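Endoglucanase family 5 (Clostridium acetobutylicum ATCC 824, PDB 6PZ7) probably hydrolyses internal beta-1,4 linkages in cellulose and related plant polysaccharides, as a broad-specificity endoglucanase of glycoside hydrolase family 5. Local coordinates at residues 30-33 with 39-42; 24-29 with 76-81; 226-231 with 236-241; 221-226 with 312-317; 7-12 with 187-192. All coordinates share one frame; numbering follows the deposited sequence. Where two conformers were deposited one is given.

Contact 1 of 5, residues 30-33 with 39-42; sequences PDET and KTTK
The carboxylate of Glu32 overlaps Thr40 at its hydroxyl and backbone N, crossing its side chain at about a right angle, and so draws together two parts of one long loop of the (beta/alpha)8 barrel, the connection from strand 19-22 to helix 42-51. How one oxygen can organise a loop without regular structure is plain at OE2, which accepts twice from the same residue. Thr40 OG1 lies 2.8 Å from Glu32 OE2 and approaches nearly in line with the C-O bond, while Thr40 N, 2.9 Å from Glu32 OE2, arrives from above the carboxylate plane with an almost straight N-H (169°). Both donors can converge because the hydroxyl of Thr40 stands beside its own backbone N (chi1 -52°). Glu32 itself is extended, which carries its acid group out to the full length of the chain. Its other oxygen, OE1, forms a salt bridge with Arg81 of helix 76-91, so the buried charge has partners on each oxygen, Arg81 on OE1 and Thr40 on OE2. Such pairing would be expected to keep the acid ionised. The same arginine also donates to Thr40 O. Behind it, Glu32 N donates to Asp31 OD1 at 2.8 Å through the anti lone pair of that oxygen. Lys39 CG alone stands near the carboxylate, 4.0 Å from Glu32 OE1, before the rest of the chain leads away, and the methyl CG2 of Thr33 closes on Lys39 N at 3.7 Å.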
# COMPACT_ATOMS: atom_id res chain seq x y z
N PRO A 30 -17.19 -10.31 -1.22
CA PRO A 30 -17.85 -9.12 -1.77
C PRO A 30 -17.97 -7.99 -0.78
O PRO A 30 -18.28 -6.87 -1.19
CB PRO A 30 -19.25 -9.65 -2.17
CG PRO A 30 -19.49 -10.77 -1.26
CD PRO A 30 -18.15 -11.42 -1.03
N ASP A 31 -17.71 -8.24 0.50
CA ASP A 31 -17.81 -7.18 1.50
C ASP A 31 -16.73 -7.38 2.56
O ASP A 31 -15.93 -8.31 2.50
CB ASP A 31 -19.23 -7.09 2.06
CG ASP A 31 -19.66 -5.65 2.32
OD1 ASP A 31 -19.02 -4.94 3.14
OD2 ASP A 31 -20.64 -5.19 1.68
N GLU A 32 -16.73 -6.46 3.53
CA GLU A 32 -15.63 -6.27 4.45
C GLU A 32 -15.30 -7.50 5.29
O GLU A 32 -14.16 -7.71 5.67
CB GLU A 32 -16.09 -5.08 5.33
CG GLU A 32 -15.18 -4.77 6.48
CD GLU A 32 -15.54 -3.50 7.23
OE1 GLU A 32 -16.56 -2.90 6.90
OE2 GLU A 32 -14.73 -3.15 8.13
N THR A 33 -16.30 -8.29 5.65
CA THR A 33 -16.13 -9.47 6.47
C THR A 33 -15.92 -10.74 5.64
O THR A 33 -15.83 -11.84 6.22
CB THR A 33 -17.31 -9.64 7.40
OG1 THR A 33 -18.50 -9.79 6.63
CG2 THR A 33 -17.47 -8.46 8.37
N LYS A 39 -16.01 -6.79 11.31
CA LYS A 39 -16.22 -5.42 10.86
C LYS A 39 -15.31 -4.48 11.66
O LYS A 39 -15.22 -4.57 12.89
CB LYS A 39 -17.69 -5.05 11.04
CG LYS A 39 -18.04 -3.68 10.50
CD LYS A 39 -19.54 -3.44 10.55
CE LYS A 39 -19.86 -2.02 10.08
NZ LYS A 39 -21.35 -1.76 10.04
N THR A 40 -14.63 -3.59 10.97
CA THR A 40 -13.67 -2.71 11.63
C THR A 40 -14.38 -1.74 12.56
O THR A 40 -15.44 -1.22 12.24
CB THR A 40 -12.89 -1.93 10.59
OG1 THR A 40 -12.35 -2.82 9.61
CG2 THR A 40 -11.74 -1.14 11.19
N THR A 41 -13.78 -1.50 13.73
CA THR A 41 -14.28 -0.55 14.70
C THR A 41 -13.24 0.53 14.99
O THR A 41 -12.03 0.35 14.79
CB THR A 41 -14.63 -1.23 16.03
OG1 THR A 41 -13.42 -1.74 16.58
CG2 THR A 41 -15.63 -2.35 15.85
N LYS A 42 -13.74 1.64 15.51
CA LYS A 42 -12.87 2.71 15.98
C LYS A 42 -11.88 2.19 17.02
O LYS A 42 -10.71 2.58 17.03
CB LYS A 42 -13.74 3.83 16.57
CG LYS A 42 -13.01 4.98 17.22
CD LYS A 42 -12.08 5.65 16.24
CE LYS A 42 -11.97 7.17 16.54
NZ LYS A 42 -11.35 7.47 17.88

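Contact 2 of 5, residues 24-29 with 76-81; sequences NTLDAS and QAWLNR
The first beta-alpha loop of the barrel meets the second barrel helix where Leu26 bears on the indole of Trp78, and the meeting combines a polar edge with an apolar flank. At the indole edge, near the ring plane, sits the carbonyl oxygen of Leu26, with O 3.3 Å from Trp78 CZ2, a placing that would be weakly attractive for an aromatic C-H. Beside it the methyl CD2 of Leu26 rests 3.7 Å from Trp78 CH2, the two side chains sliding past each other in opposite directions. The tryptophan can extend this far because CG is anti to its backbone N (chi1 -179°), throwing the benzo end off helix 76-91 toward the loop. Leu26 occupies the second position of a type I beta turn from Thr25 to Ala28, closed by Ala28 N to Thr25 O at 2.9 Å. The turn is braced from within by Asp27, whose OD2 takes Thr25 N at 2.7 Å from above the carboxylate plane, while its OD1 takes Asn24 N at 2.8 Å on the syn side. His65 stacks on the ring of Trp78. One helical turn further on, Arg81 CG lies 4.4 Å from Leu26 CD2, while its guanidinium group goes on to the salt bridge with Glu32.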
# COMPACT_ATOMS: atom_id res chain seq x y z
N ASN A 24 -7.04 -7.42 4.13
CA ASN A 24 -8.10 -8.43 4.03
C ASN A 24 -9.41 -7.95 4.65
O ASN A 24 -10.14 -8.72 5.27
CB ASN A 24 -7.67 -9.79 4.59
CG ASN A 24 -6.78 -10.57 3.64
OD1 ASN A 24 -6.18 -10.03 2.71
ND2 ASN A 24 -6.65 -11.88 3.93
N THR A 25 -9.72 -6.67 4.41
CA THR A 25 -10.86 -5.99 5.01
C THR A 25 -11.68 -5.33 3.90
O THR A 25 -12.45 -6.02 3.24
CB THR A 25 -10.38 -5.07 6.13
OG1 THR A 25 -9.55 -5.85 7.03
CG2 THR A 25 -11.48 -4.49 6.95
N LEU A 26 -11.53 -4.03 3.65
CA LEU A 26 -12.24 -3.41 2.54
C LEU A 26 -11.73 -3.87 1.16
O LEU A 26 -12.38 -3.60 0.14
CB LEU A 26 -12.26 -1.89 2.68
CG LEU A 26 -12.96 -1.37 3.92
CD1 LEU A 26 -12.74 0.12 4.06
CD2 LEU A 26 -14.42 -1.70 3.98
N ASP A 27 -10.60 -4.53 1.17
CA ASP A 27 -10.02 -5.20 0.01
C ASP A 27 -10.57 -6.58 -0.20
O ASP A 27 -10.36 -7.17 -1.29
CB ASP A 27 -8.49 -5.23 0.10
CG ASP A 27 -7.93 -5.69 1.43
OD1 ASP A 27 -6.96 -6.51 1.44
OD2 ASP A 27 -8.40 -5.25 2.50
N ALA A 28 -11.27 -7.15 0.79
CA ALA A 28 -11.95 -8.42 0.64
C ALA A 28 -13.17 -8.23 -0.24
O ALA A 28 -13.60 -7.10 -0.52
CB ALA A 28 -12.36 -8.99 2.00
N SER A 29 -13.79 -9.32 -0.66
CA SER A 29 -15.01 -9.27 -1.45
C SER A 29 -15.89 -10.43 -1.03
O SER A 29 -15.40 -11.43 -0.51
CB SER A 29 -14.73 -9.31 -2.96
OG SER A 29 -13.76 -10.28 -3.28
N GLN A 76 -23.34 3.78 -3.27
CA GLN A 76 -23.25 4.80 -2.23
C GLN A 76 -23.02 4.20 -0.85
O GLN A 76 -22.30 4.79 -0.04
CB GLN A 76 -24.52 5.64 -2.24
CG GLN A 76 -24.57 6.74 -1.23
CD GLN A 76 -25.83 7.59 -1.35
OE1 GLN A 76 -25.89 8.51 -2.18
NE2 GLN A 76 -26.84 7.27 -0.55
N ALA A 77 -23.67 3.09 -0.54
CA ALA A 77 -23.47 2.51 0.78
C ALA A 77 -22.04 2.05 0.97
O ALA A 77 -21.52 2.07 2.09
CB ALA A 77 -24.42 1.33 0.98
N TRP A 78 -21.39 1.57 -0.08
CA TRP A 78 -19.98 1.19 0.03
C TRP A 78 -19.12 2.41 0.27
O TRP A 78 -18.25 2.39 1.15
CB TRP A 78 -19.55 0.45 -1.23
CG TRP A 78 -18.12 -0.01 -1.23
CD1 TRP A 78 -17.11 0.47 -1.99
CD2 TRP A 78 -17.53 -1.04 -0.42
NE1 TRP A 78 -15.94 -0.19 -1.74
CE2 TRP A 78 -16.17 -1.14 -0.77
CE3 TRP A 78 -18.05 -1.91 0.55
CZ2 TRP A 78 -15.32 -2.08 -0.19
CZ3 TRP A 78 -17.19 -2.84 1.13
CH2 TRP A 78 -15.84 -2.91 0.75
N LEU A 79 -19.32 3.48 -0.50
CA LEU A 79 -18.56 4.70 -0.26
C LEU A 79 -18.77 5.20 1.16
O LEU A 79 -17.84 5.69 1.81
CB LEU A 79 -18.94 5.79 -1.25
CG LEU A 79 -18.22 5.80 -2.58
CD1 LEU A 79 -18.96 6.71 -3.55
CD2 LEU A 79 -16.77 6.20 -2.45
N ASN A 80 -20.00 5.12 1.66
CA ASN A 80 -20.28 5.58 3.01
C ASN A 80 -19.48 4.77 4.04
O ASN A 80 -18.91 5.33 4.99
CB ASN A 80 -21.78 5.45 3.34
CG ASN A 80 -22.64 6.47 2.62
OD1 ASN A 80 -22.15 7.46 2.08
ND2 ASN A 80 -23.93 6.23 2.63
N ARG A 81 -19.40 3.44 3.83
CA ARG A 81 -18.61 2.59 4.74
C ARG A 81 -17.13 2.89 4.65
O ARG A 81 -16.44 3.00 5.68
CB ARG A 81 -18.89 1.11 4.49
CG ARG A 81 -18.09 0.19 5.39
CD ARG A 81 -18.30 0.49 6.88
NE ARG A 81 -17.40 -0.37 7.66
CZ ARG A 81 -17.02 -0.12 8.91
NH1 ARG A 81 -17.47 0.93 9.58
NH2 ARG A 81 -16.13 -0.92 9.48

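Contact 3 of 5, residues 226-231 with 236-241; sequences YSFAMD and SHWGGE
A single helical turn, 226-229, runs up against the loop 236-241 so that the CA atoms of Phe228 and Ser236 stand 5.8 Å apart, with four residues between the two segments. The helical turn ends with Tyr226 O accepting from both Met230 N and Asp231 N. Phe228 sends its ring straight at the loop, CG being anti to the backbone N (chi1 174°), and the loop wraps around it. Over one face, nearly above the ring centre, stands Trp238 CB, 3.7 Å from the centroid of the Phe228 ring and 12° off its normal, a CH-pi contact. The indole continues from there in an edge-to-face pairing, its edge turned to the Phe228 face, with the five-membered ring centroid of Trp238 5.4 Å from the Phe228 centroid and the planes at 57°. At the rim, Ser236 O lies near the ring plane, 3.4 Å from Phe228 CE2. His237 O comes in obliquely, 3.5 Å from Phe228 CD2.

All this belongs to the connection between barrel strand 216-221 and helix 241-259, a long excursion in which an extra helical turn is tucked between strand and helix. Helix 278-294 covers the aromatic pair: Leu284 touches both rings and Ser280 OG bonds to Trp238 N. Asn277 ND2 binds the same Ser236 O that faces the ring edge. Past Trp238 the chain passes through Gly239 and Gly240, both at positive phi, and Gly240 is the N-cap of helix 241-259, while Gly239 N donates to Asp243 OD2.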
# COMPACT_ATOMS: atom_id res chain seq x y z
N TYR A 226 12.44 -12.81 0.67
CA TYR A 226 11.30 -13.63 0.29
C TYR A 226 11.23 -14.96 1.03
O TYR A 226 10.17 -15.36 1.53
CB TYR A 226 11.35 -13.87 -1.23
CG TYR A 226 10.30 -14.84 -1.73
CD1 TYR A 226 10.59 -16.17 -1.88
CD2 TYR A 226 9.01 -14.40 -2.01
CE1 TYR A 226 9.63 -17.08 -2.34
CE2 TYR A 226 8.03 -15.30 -2.45
CZ TYR A 226 8.36 -16.62 -2.61
OH TYR A 226 7.40 -17.51 -3.06
N SER A 227 12.34 -15.68 1.07
CA SER A 227 12.27 -17.03 1.62
C SER A 227 11.87 -17.03 3.09
O SER A 227 11.09 -17.88 3.53
CB SER A 227 13.61 -17.75 1.41
OG SER A 227 13.84 -17.99 0.02
N PHE A 228 12.42 -16.11 3.86
CA PHE A 228 12.05 -15.97 5.27
C PHE A 228 10.64 -15.39 5.42
O PHE A 228 9.82 -15.86 6.22
CB PHE A 228 13.05 -15.06 5.97
CG PHE A 228 12.67 -14.73 7.39
CD1 PHE A 228 11.97 -13.56 7.70
CD2 PHE A 228 13.01 -15.61 8.42
CE1 PHE A 228 11.63 -13.27 8.99
CE2 PHE A 228 12.66 -15.32 9.72
CZ PHE A 228 11.96 -14.15 10.01
N ALA A 229 10.36 -14.31 4.70
CA ALA A 229 9.21 -13.46 5.02
C ALA A 229 7.92 -14.02 4.45
O ALA A 229 6.86 -13.93 5.10
CB ALA A 229 9.47 -12.06 4.49
N MET A 230 7.94 -14.52 3.21
CA MET A 230 6.73 -14.95 2.51
C MET A 230 6.59 -16.45 2.37
O MET A 230 5.47 -16.96 2.40
CB MET A 230 6.64 -14.36 1.10
CG MET A 230 6.64 -12.87 0.97
SD MET A 230 6.08 -12.30 -0.66
CE MET A 230 4.36 -12.07 -0.39
N ASP A 231 7.68 -17.16 2.14
CA ASP A 231 7.61 -18.56 1.72
C ASP A 231 7.38 -19.47 2.91
O ASP A 231 8.26 -19.57 3.78
CB ASP A 231 8.90 -18.94 0.99
CG ASP A 231 8.84 -20.31 0.34
OD1 ASP A 231 7.84 -21.03 0.53
OD2 ASP A 231 9.83 -20.65 -0.35
N SER A 236 13.11 -20.20 8.79
CA SER A 236 12.46 -19.48 9.87
C SER A 236 13.42 -18.60 10.66
O SER A 236 13.01 -18.03 11.68
CB SER A 236 11.77 -20.46 10.81
OG SER A 236 12.73 -21.28 11.44
N HIS A 237 14.66 -18.46 10.21
CA HIS A 237 15.66 -17.67 10.90
C HIS A 237 16.10 -16.48 10.08
O HIS A 237 16.30 -16.57 8.87
CB HIS A 237 16.88 -18.54 11.26
CG HIS A 237 16.55 -19.62 12.23
ND1 HIS A 237 16.57 -20.96 11.90
CD2 HIS A 237 16.13 -19.56 13.52
CE1 HIS A 237 16.22 -21.68 12.96
NE2 HIS A 237 15.95 -20.85 13.95
N TRP A 238 16.23 -15.34 10.75
CA TRP A 238 16.77 -14.13 10.15
C TRP A 238 17.66 -13.49 11.18
O TRP A 238 17.25 -13.32 12.33
CB TRP A 238 15.65 -13.13 9.75
CG TRP A 238 16.17 -12.00 8.88
CD1 TRP A 238 16.14 -11.98 7.52
CD2 TRP A 238 16.81 -10.79 9.30
NE1 TRP A 238 16.73 -10.82 7.06
CE2 TRP A 238 17.13 -10.07 8.13
CE3 TRP A 238 17.15 -10.25 10.55
CZ2 TRP A 238 17.78 -8.85 8.17
CZ3 TRP A 238 17.78 -9.02 10.59
CH2 TRP A 238 18.11 -8.34 9.39
N GLY A 239 18.83 -13.06 10.76
CA GLY A 239 19.77 -12.37 11.61
C GLY A 239 21.17 -12.58 11.05
O GLY A 239 21.50 -13.57 10.40
N GLY A 240 22.03 -11.65 11.36
CA GLY A 240 23.43 -11.79 11.03
C GLY A 240 23.82 -10.96 9.83
O GLY A 240 23.01 -10.34 9.13
N GLU A 241 25.11 -10.95 9.60
CA GLU A 241 25.70 -10.02 8.64
C GLU A 241 25.21 -10.25 7.21
O GLU A 241 24.97 -9.29 6.47
CB GLU A 241 27.23 -10.10 8.70
CG GLU A 241 27.83 -9.51 9.98
CD GLU A 241 27.37 -8.09 10.25
OE1 GLU A 241 26.58 -7.89 11.23
OE2 GLU A 241 27.76 -7.18 9.48

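Contact 4 of 5, residues 221-226 with 312-317; sequences HMYAPY and DNYGIL
Two tyrosine rings make this contact, the edge of Tyr223 being turned to the face of Tyr314 in an offset edge-to-face pair. Their centroids are 5.3 Å apart and the planes meet at 62°. The touching atoms of Tyr223 are CD1 and CE1, each 3.7 Å from Tyr314 CE1, so the pair is offset, the touch falling at the CE1 side of Tyr314. At another rim of Tyr314, in the ring plane, stands Asp312 OD1, 3.6 Å from Tyr314 CE2. Trp302 of strand 298-303 adds a third aromatic group, packing edge-to-face with Tyr314 and touching Tyr223.

The pair bridges the loops after the sixth and eighth barrel strands, at the C-terminal mouth where enzymes of this fold place their active site. Tyr223 is the centre of an inverse gamma turn, just beyond His221, whose ND1 is hydrogen-bonded to Glu146 OE2. Tyr223 OH has a weak bond to Gln269 NE2, and a 1,2-ethanediol molecule, probably from the crystallisation liquor, sits about 3 Å from the Tyr223 side chain. The Tyr223 edge is thus turned to a pi face, while the Tyr314 edge meets the carboxylate oxygen Asp312 OD1; each would be expected to draw the slightly positive rim of a ring.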
# COMPACT_ATOMS: atom_id res chain seq x y z
N HIS A 221 6.26 -2.35 -2.87
CA HIS A 221 5.96 -3.40 -1.90
C HIS A 221 7.16 -4.34 -1.88
O HIS A 221 7.69 -4.69 -2.95
CB HIS A 221 4.70 -4.16 -2.24
CG HIS A 221 3.48 -3.30 -2.22
ND1 HIS A 221 2.26 -3.75 -2.67
CD2 HIS A 221 3.28 -2.02 -1.82
CE1 HIS A 221 1.36 -2.78 -2.54
NE2 HIS A 221 1.96 -1.71 -2.05
N MET A 222 7.65 -4.72 -0.70
CA MET A 222 8.88 -5.51 -0.62
C MET A 222 8.90 -6.36 0.65
O MET A 222 9.33 -5.92 1.73
CB MET A 222 10.09 -4.58 -0.69
CG MET A 222 11.41 -5.34 -0.87
SD MET A 222 12.90 -4.38 -1.13
CE MET A 222 13.26 -3.95 0.55
N TYR A 223 8.48 -7.60 0.49
CA TYR A 223 8.43 -8.57 1.58
C TYR A 223 9.76 -9.33 1.60
O TYR A 223 9.84 -10.51 1.27
CB TYR A 223 7.26 -9.51 1.43
CG TYR A 223 5.88 -8.92 1.56
CD1 TYR A 223 5.12 -9.15 2.69
CD2 TYR A 223 5.30 -8.17 0.53
CE1 TYR A 223 3.83 -8.68 2.79
CE2 TYR A 223 4.00 -7.69 0.63
CZ TYR A 223 3.27 -7.95 1.76
OH TYR A 223 1.97 -7.53 1.89
N ALA A 224 10.79 -8.64 1.95
CA ALA A 224 12.15 -9.17 1.87
C ALA A 224 12.65 -9.65 3.24
O ALA A 224 12.29 -9.08 4.27
CB ALA A 224 13.11 -8.08 1.37
N PRO A 225 13.54 -10.65 3.26
CA PRO A 225 13.88 -11.54 2.14
C PRO A 225 12.76 -12.54 1.93
O PRO A 225 12.18 -13.07 2.90
CB PRO A 225 15.16 -12.23 2.61
CG PRO A 225 15.07 -12.21 4.11
CD PRO A 225 14.22 -11.03 4.50
N TYR A 226 12.44 -12.81 0.67
CA TYR A 226 11.30 -13.63 0.29
C TYR A 226 11.23 -14.96 1.03
O TYR A 226 10.17 -15.36 1.53
CB TYR A 226 11.35 -13.87 -1.23
CG TYR A 226 10.30 -14.84 -1.73
CD1 TYR A 226 10.59 -16.17 -1.88
CD2 TYR A 226 9.01 -14.40 -2.01
CE1 TYR A 226 9.63 -17.08 -2.34
CE2 TYR A 226 8.03 -15.30 -2.45
CZ TYR A 226 8.36 -16.62 -2.61
OH TYR A 226 7.40 -17.51 -3.06
N ASP A 312 0.71 -17.29 4.77
CA ASP A 312 -0.16 -16.12 4.68
C ASP A 312 -0.59 -15.56 6.03
O ASP A 312 -1.55 -14.77 6.08
CB ASP A 312 -1.39 -16.40 3.78
CG ASP A 312 -2.05 -15.15 3.26
OD1 ASP A 312 -1.33 -14.24 2.85
OD2 ASP A 312 -3.28 -15.09 3.28
N ASN A 313 0.06 -15.92 7.13
CA ASN A 313 -0.35 -15.41 8.44
C ASN A 313 0.53 -14.22 8.82
O ASN A 313 1.53 -14.35 9.52
CB ASN A 313 -0.25 -16.51 9.50
CG ASN A 313 -1.39 -17.51 9.42
OD1 ASN A 313 -2.47 -17.27 9.94
ND2 ASN A 313 -1.13 -18.68 8.82
N TYR A 314 0.14 -13.03 8.33
CA TYR A 314 0.84 -11.78 8.55
C TYR A 314 0.27 -10.95 9.70
O TYR A 314 0.86 -9.89 10.04
CB TYR A 314 0.78 -10.91 7.25
CG TYR A 314 1.57 -11.45 6.10
CD1 TYR A 314 2.93 -11.21 6.02
CD2 TYR A 314 0.96 -12.15 5.07
CE1 TYR A 314 3.67 -11.69 4.96
CE2 TYR A 314 1.70 -12.60 3.97
CZ TYR A 314 3.05 -12.37 3.96
OH TYR A 314 3.86 -12.81 2.90
N GLY A 315 -0.84 -11.35 10.29
CA GLY A 315 -1.48 -10.54 11.31
C GLY A 315 -0.66 -10.43 12.57
O GLY A 315 -0.11 -11.42 13.06
N ILE A 316 -0.66 -9.25 13.16
CA ILE A 316 0.01 -9.01 14.43
C ILE A 316 -0.93 -8.48 15.51
O ILE A 316 -0.59 -8.58 16.70
CB ILE A 316 1.29 -8.13 14.27
CG1 ILE A 316 0.96 -6.78 13.68
CG2 ILE A 316 2.31 -8.88 13.38
CD1 ILE A 316 2.16 -5.81 13.54
N LEU A 317 -2.08 -7.92 15.13
CA LEU A 317 -3.15 -7.53 16.05
C LEU A 317 -4.25 -8.58 15.99
O LEU A 317 -4.68 -8.96 14.89
CB LEU A 317 -3.72 -6.17 15.63
CG LEU A 317 -4.90 -5.64 16.45
CD1 LEU A 317 -4.51 -5.38 17.87
CD2 LEU A 317 -5.46 -4.39 15.82

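Contact 5 of 5, residues 7-12 with 187-192; sequences MTSQQI and SRFIMV
Apolar contact comes first: Phe189 presents a ring face to Ile12, whose CG1 stands 3.6 Å from the Phe189 centroid and 12° off its normal, a CH-pi contact over the ring centre. The two side chains arrive from opposite directions. Ile12 brings CG1 forward by placing it beside its backbone N (chi1 -70°), and CD1 follows at 3.8 Å from Phe189 CE1.

Polar atoms gather at the rim. In the ring plane Met7 O lies 3.5 Å from Phe189 CZ, and Ser9 OG is 3.5 Å from Phe189 CD2. In the conformer described, that hydroxyl is hydrogen-bonded to Lys214 O.

Hydrogen bonds of the helix start hold the first segment in shape. Thr8 is the N-cap in a capping box with Gln11, in which Thr8 N donates to Gln11 OE1 at 2.9 Å in the carbonyl plane, and Gln11 N donates back to Thr8 OG1 at 3.1 Å.

Helix 9-16 precedes the first barrel strand and lies across the N-terminal end of the barrel, a helical floor: Phe189 just before strand 190-193 meets it, Ile12 also reaches Ile140 of strand 139-142, and Ser9 touches Ile217 of strand 216-221.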
# COMPACT_ATOMS: atom_id res chain seq x y z
N MET A 7 4.23 21.86 2.87
CA MET A 7 5.09 20.70 3.07
C MET A 7 5.46 20.05 1.74
O MET A 7 4.71 20.06 0.77
CB MET A 7 4.43 19.68 4.00
CG MET A 7 4.58 20.04 5.49
SD MET A 7 3.63 18.98 6.59
CE MET A 7 4.68 17.53 6.70
N THR A 8 6.66 19.52 1.70
CA THR A 8 7.11 18.76 0.55
C THR A 8 6.71 17.30 0.70
O THR A 8 6.36 16.83 1.79
CB THR A 8 8.62 18.81 0.41
OG1 THR A 8 9.19 18.08 1.52
CG2 THR A 8 9.12 20.24 0.32
N SER A 9 6.80 16.56 -0.41
CA SER A 9 6.53 15.13 -0.38
C SER A 9 7.43 14.42 0.61
O SER A 9 6.97 13.55 1.36
CB SER A 9 6.67 14.53 -1.78
OG SER A 9 5.60 14.92 -2.63
N GLN A 10 8.71 14.77 0.66
CA GLN A 10 9.61 14.07 1.57
C GLN A 10 9.24 14.37 3.02
O GLN A 10 9.31 13.50 3.90
CB GLN A 10 11.07 14.40 1.28
CG GLN A 10 12.08 13.63 2.15
CD GLN A 10 12.03 12.12 1.93
OE1 GLN A 10 12.18 11.65 0.79
NE2 GLN A 10 11.86 11.36 3.00
N GLN A 11 8.85 15.62 3.31
CA GLN A 11 8.38 15.96 4.65
C GLN A 11 7.14 15.15 5.03
O GLN A 11 7.01 14.66 6.17
CB GLN A 11 8.11 17.45 4.76
CG GLN A 11 9.41 18.26 4.82
CD GLN A 11 9.12 19.76 4.78
OE1 GLN A 11 8.24 20.23 4.04
NE2 GLN A 11 9.87 20.52 5.52
N ILE A 12 6.23 14.95 4.07
CA ILE A 12 5.05 14.11 4.30
C ILE A 12 5.48 12.69 4.62
O ILE A 12 4.99 12.07 5.58
CB ILE A 12 4.10 14.16 3.08
CG1 ILE A 12 3.42 15.52 2.95
CG2 ILE A 12 3.04 13.06 3.15
CD1 ILE A 12 2.33 15.82 3.97
N SER A 187 -4.01 19.74 -4.27
CA SER A 187 -2.72 19.68 -3.60
C SER A 187 -2.52 18.42 -2.77
O SER A 187 -1.56 18.34 -2.00
CB SER A 187 -2.52 20.91 -2.72
OG SER A 187 -3.60 21.03 -1.83
N ARG A 188 -3.43 17.45 -2.87
CA ARG A 188 -3.29 16.20 -2.11
C ARG A 188 -2.05 15.44 -2.58
O ARG A 188 -1.72 15.43 -3.77
CB ARG A 188 -4.55 15.34 -2.31
CG ARG A 188 -4.59 14.13 -1.41
CD ARG A 188 -5.92 13.37 -1.41
NE ARG A 188 -7.05 14.27 -1.25
CZ ARG A 188 -7.34 14.98 -0.18
NH1 ARG A 188 -6.66 14.84 0.94
NH2 ARG A 188 -8.31 15.89 -0.24
N PHE A 189 -1.38 14.78 -1.66
CA PHE A 189 -0.29 13.87 -1.99
C PHE A 189 -0.85 12.55 -2.50
O PHE A 189 -1.86 12.05 -2.01
CB PHE A 189 0.64 13.70 -0.79
CG PHE A 189 1.34 14.97 -0.44
CD1 PHE A 189 0.73 15.93 0.36
CD2 PHE A 189 2.56 15.31 -1.04
CE1 PHE A 189 1.35 17.17 0.59
CE2 PHE A 189 3.17 16.53 -0.78
CZ PHE A 189 2.55 17.44 0.02
N ILE A 190 -0.18 12.02 -3.53
CA ILE A 190 -0.65 10.86 -4.28
C ILE A 190 0.49 9.87 -4.41
O ILE A 190 1.57 10.23 -4.87
CB ILE A 190 -1.21 11.24 -5.67
CG1 ILE A 190 -2.36 12.24 -5.56
CG2 ILE A 190 -1.67 9.98 -6.40
CD1 ILE A 190 -2.81 12.86 -6.88
N MET A 191 0.23 8.62 -4.04
CA MET A 191 1.17 7.52 -4.25
C MET A 191 0.85 6.80 -5.55
O MET A 191 -0.31 6.51 -5.85
CB MET A 191 1.11 6.52 -3.09
CG MET A 191 1.77 7.03 -1.84
SD MET A 191 1.37 6.13 -0.31
CE MET A 191 1.93 4.49 -0.73
N VAL A 192 1.90 6.47 -6.33
CA VAL A 192 1.76 5.71 -7.59
C VAL A 192 2.76 4.57 -7.59
O VAL A 192 3.94 4.78 -7.24
CB VAL A 192 1.97 6.59 -8.83
CG1 VAL A 192 0.95 7.71 -8.85
CG2 VAL A 192 3.41 7.13 -8.99

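Overall arrangement
The five contacts illustrate how a (beta/alpha)8 barrel is fastened at its two ends. Contact 5 lies at the N-terminal floor; contact 4, about 25 Å away between centres and on the opposite side of the chain's centre, lies at the C-terminal mouth. Contacts 1 and 2, about 7 Å apart between centres, share the loop between strand 19-22 and helix 42-51 and are linked through Arg81; along the chain contact 1 is nested within contact 2, and both within contact 5. Contact 3 is nested within contact 4, shares Tyr226 with it and touches it through Met230. The mouth loops are therefore braced in two separate clusters, while the first helix closes the floor.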